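Local structure of hypothetical protein SpyM3_0169 (Streptococcus pyogenes, 1PG6) at residues 42-47 / 91-96. The protein is of unknown function but belongs to the AIM24 family of the cupin clan and binds calcium ions in the crystal. Sequence-based numbering, arbitrary orientation.
Sequences SMVYHT and GKLALA. With CA (calcium ion), chain C.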
loop_
_atom_site.group_PDB
_atom_site.type_symbol
_atom_site.label_atom_id
_atom_site.label_comp_id
_atom_site.label_asym_id
_atom_site.label_seq_id
_atom_site.Cartn_x
_atom_site.Cartn_y
_atom_site.Cartn_z
ATOM N N SER A 42 -11.752 2.056 -0.963
ATOM C CA SER A 42 -11.318 3.444 -0.771
ATOM C C SER A 42 -12.136 4.487 -1.522
ATOM O O SER A 42 -11.991 5.688 -1.288
ATOM C CB SER A 42 -9.832 3.602 -1.129
ATOM O OG SER A 42 -9.598 3.359 -2.506
HETATM N N MSE A 43 -13.011 4.045 -2.417
HETATM C CA MSE A 43 -13.837 4.983 -3.177
HETATM C C MSE A 43 -14.775 5.804 -2.280
HETATM O O MSE A 43 -15.414 5.258 -1.400
HETATM C CB MSE A 43 -14.676 4.206 -4.194
HETATM C CG MSE A 43 -15.558 5.083 -5.044
HETATM SE SE MSE A 43 -14.518 6.079 -6.298
HETATM C CE MSE A 43 -14.381 4.681 -7.634
ATOM N N VAL A 44 -14.856 7.113 -2.492
ATOM C CA VAL A 44 -15.764 7.948 -1.707
ATOM C C VAL A 44 -16.904 8.347 -2.635
ATOM O O VAL A 44 -18.075 8.313 -2.260
ATOM C CB VAL A 44 -15.071 9.216 -1.181
ATOM C CG1 VAL A 44 -16.065 10.083 -0.418
ATOM C CG2 VAL A 44 -13.909 8.814 -0.277
ATOM N N TYR A 45 -16.542 8.719 -3.858
ATOM C CA TYR A 45 -17.515 9.084 -4.874
ATOM C C TYR A 45 -16.843 9.159 -6.236
ATOM O O TYR A 45 -15.618 9.222 -6.339
ATOM C CB TYR A 45 -18.210 10.414 -4.539
ATOM C CG TYR A 45 -17.332 11.645 -4.502
ATOM C CD1 TYR A 45 -16.882 12.169 -3.288
ATOM C CD2 TYR A 45 -16.989 12.316 -5.676
ATOM C CE1 TYR A 45 -16.118 13.336 -3.240
ATOM C CE2 TYR A 45 -16.223 13.483 -5.639
ATOM C CZ TYR A 45 -15.793 13.987 -4.422
ATOM O OH TYR A 45 -15.042 15.143 -4.381
ATOM N N HIS A 46 -17.650 9.131 -7.289
ATOM C CA HIS A 46 -17.111 9.189 -8.636
ATOM C C HIS A 46 -18.192 9.616 -9.614
ATOM O O HIS A 46 -19.380 9.440 -9.346
ATOM C CB HIS A 46 -16.551 7.818 -9.025
ATOM C CG HIS A 46 -17.581 6.730 -9.073
ATOM N ND1 HIS A 46 -18.409 6.540 -10.158
ATOM C CD2 HIS A 46 -17.924 5.787 -8.166
ATOM C CE1 HIS A 46 -19.220 5.523 -9.917
ATOM N NE2 HIS A 46 -18.947 5.050 -8.715
ATOM N N THR A 47 -17.783 10.190 -10.739
ATOM C CA THR A 47 -18.745 10.627 -11.741
ATOM C C THR A 47 -19.358 9.412 -12.424
ATOM O O THR A 47 -18.791 8.319 -12.402
ATOM C CB THR A 47 -18.086 11.543 -12.792
ATOM O OG1 THR A 47 -16.884 10.935 -13.276
ATOM C CG2 THR A 47 -17.763 12.900 -12.183
ATOM N N GLY A 91 -13.441 11.898 -16.479
ATOM C CA GLY A 91 -14.128 11.532 -15.255
ATOM C C GLY A 91 -13.395 11.918 -13.985
ATOM O O GLY A 91 -12.215 12.264 -14.017
ATOM N N LYS A 92 -14.100 11.847 -12.862
ATOM C CA LYS A 92 -13.520 12.198 -11.575
ATOM C C LYS A 92 -13.912 11.209 -10.488
ATOM O O LYS A 92 -14.963 10.575 -10.551
ATOM C CB LYS A 92 -13.982 13.595 -11.150
ATOM C CG LYS A 92 -13.621 14.713 -12.109
ATOM C CD LYS A 92 -14.153 16.045 -11.602
ATOM C CE LYS A 92 -13.869 17.174 -12.583
ATOM N NZ LYS A 92 -14.387 18.478 -12.078
ATOM N N LEU A 93 -13.052 11.069 -9.488
ATOM C CA LEU A 93 -13.354 10.191 -8.371
ATOM C C LEU A 93 -12.527 10.661 -7.190
ATOM O O LEU A 93 -11.530 11.362 -7.358
ATOM C CB LEU A 93 -13.045 8.726 -8.698
ATOM C CG LEU A 93 -11.606 8.234 -8.827
ATOM C CD1 LEU A 93 -11.570 6.728 -8.582
ATOM C CD2 LEU A 93 -11.047 8.569 -10.200
ATOM N N ALA A 94 -12.958 10.294 -5.992
ATOM C CA ALA A 94 -12.250 10.687 -4.785
ATOM C C ALA A 94 -12.043 9.442 -3.944
ATOM O O ALA A 94 -12.944 8.613 -3.829
ATOM C CB ALA A 94 -13.067 11.726 -4.010
ATOM N N LEU A 95 -10.852 9.318 -3.371
ATOM C CA LEU A 95 -10.508 8.171 -2.541
ATOM C C LEU A 95 -10.161 8.605 -1.133
ATOM O O LEU A 95 -9.707 9.730 -0.910
ATOM C CB LEU A 95 -9.284 7.445 -3.102
ATOM C CG LEU A 95 -9.296 6.998 -4.560
ATOM C CD1 LEU A 95 -7.974 6.289 -4.881
ATOM C CD2 LEU A 95 -10.486 6.086 -4.792
ATOM N N ALA A 96 -10.363 7.695 -0.188
ATOM C CA ALA A 96 -10.039 7.948 1.204
ATOM C C ALA A 96 -9.276 6.742 1.744
ATOM O O ALA A 96 -9.677 5.600 1.518
ATOM C CB ALA A 96 -11.319 8.150 2.012
HETATM CA CA CA C . -15.711 3.391 0.182
HETATM O O HOH W 1 -16.508 1.371 1.484
#
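V44 and Y45 share a single partner, A94, forming a classic beta bulge between the antiparallel strands 43-46 and 91-95. V44 N gives its hydrogen to A94 O at 2.8 Å, while A94 N returns a bond to Y45 O at 2.9 Å. Y45 lays one ring face over the methyl of A94, a CH-pi contact with CB 3.7 Å from the ring centroid and 19° off its normal. CG of Y45 sits between the backbone N and carbonyl carbon (chi1 64°), which folds the ring back over A94; alanine suits this place because its small methyl fits beneath the ring. Beside it, V44 CG2 meets A96 CB at 3.5 Å. On the face opposite Y45 and A94 lies M43, a selenomethionine whose flexible, unbranched chain bends to cross L93 at about a right angle, bringing CE to 3.6 Å from L93 CD1. At the far end T47 suits its place by carrying a hydroxyl on a short side chain: OG1 accepts a nearly straight bond from K92 N (3.0 Å, 171°), while T47 N donates to K92 O.

Strand 26-30 pairs with the other edge of 91-95, leaving 43-46 outermost in the sheet within this chain. At the bulge end, M43 O and G41 O bind a calcium ion. S42 O accepts from A96 N, whereas M43 O, in a non-hydrogen-bonded pair, serves the metal without costing the ladder a bond.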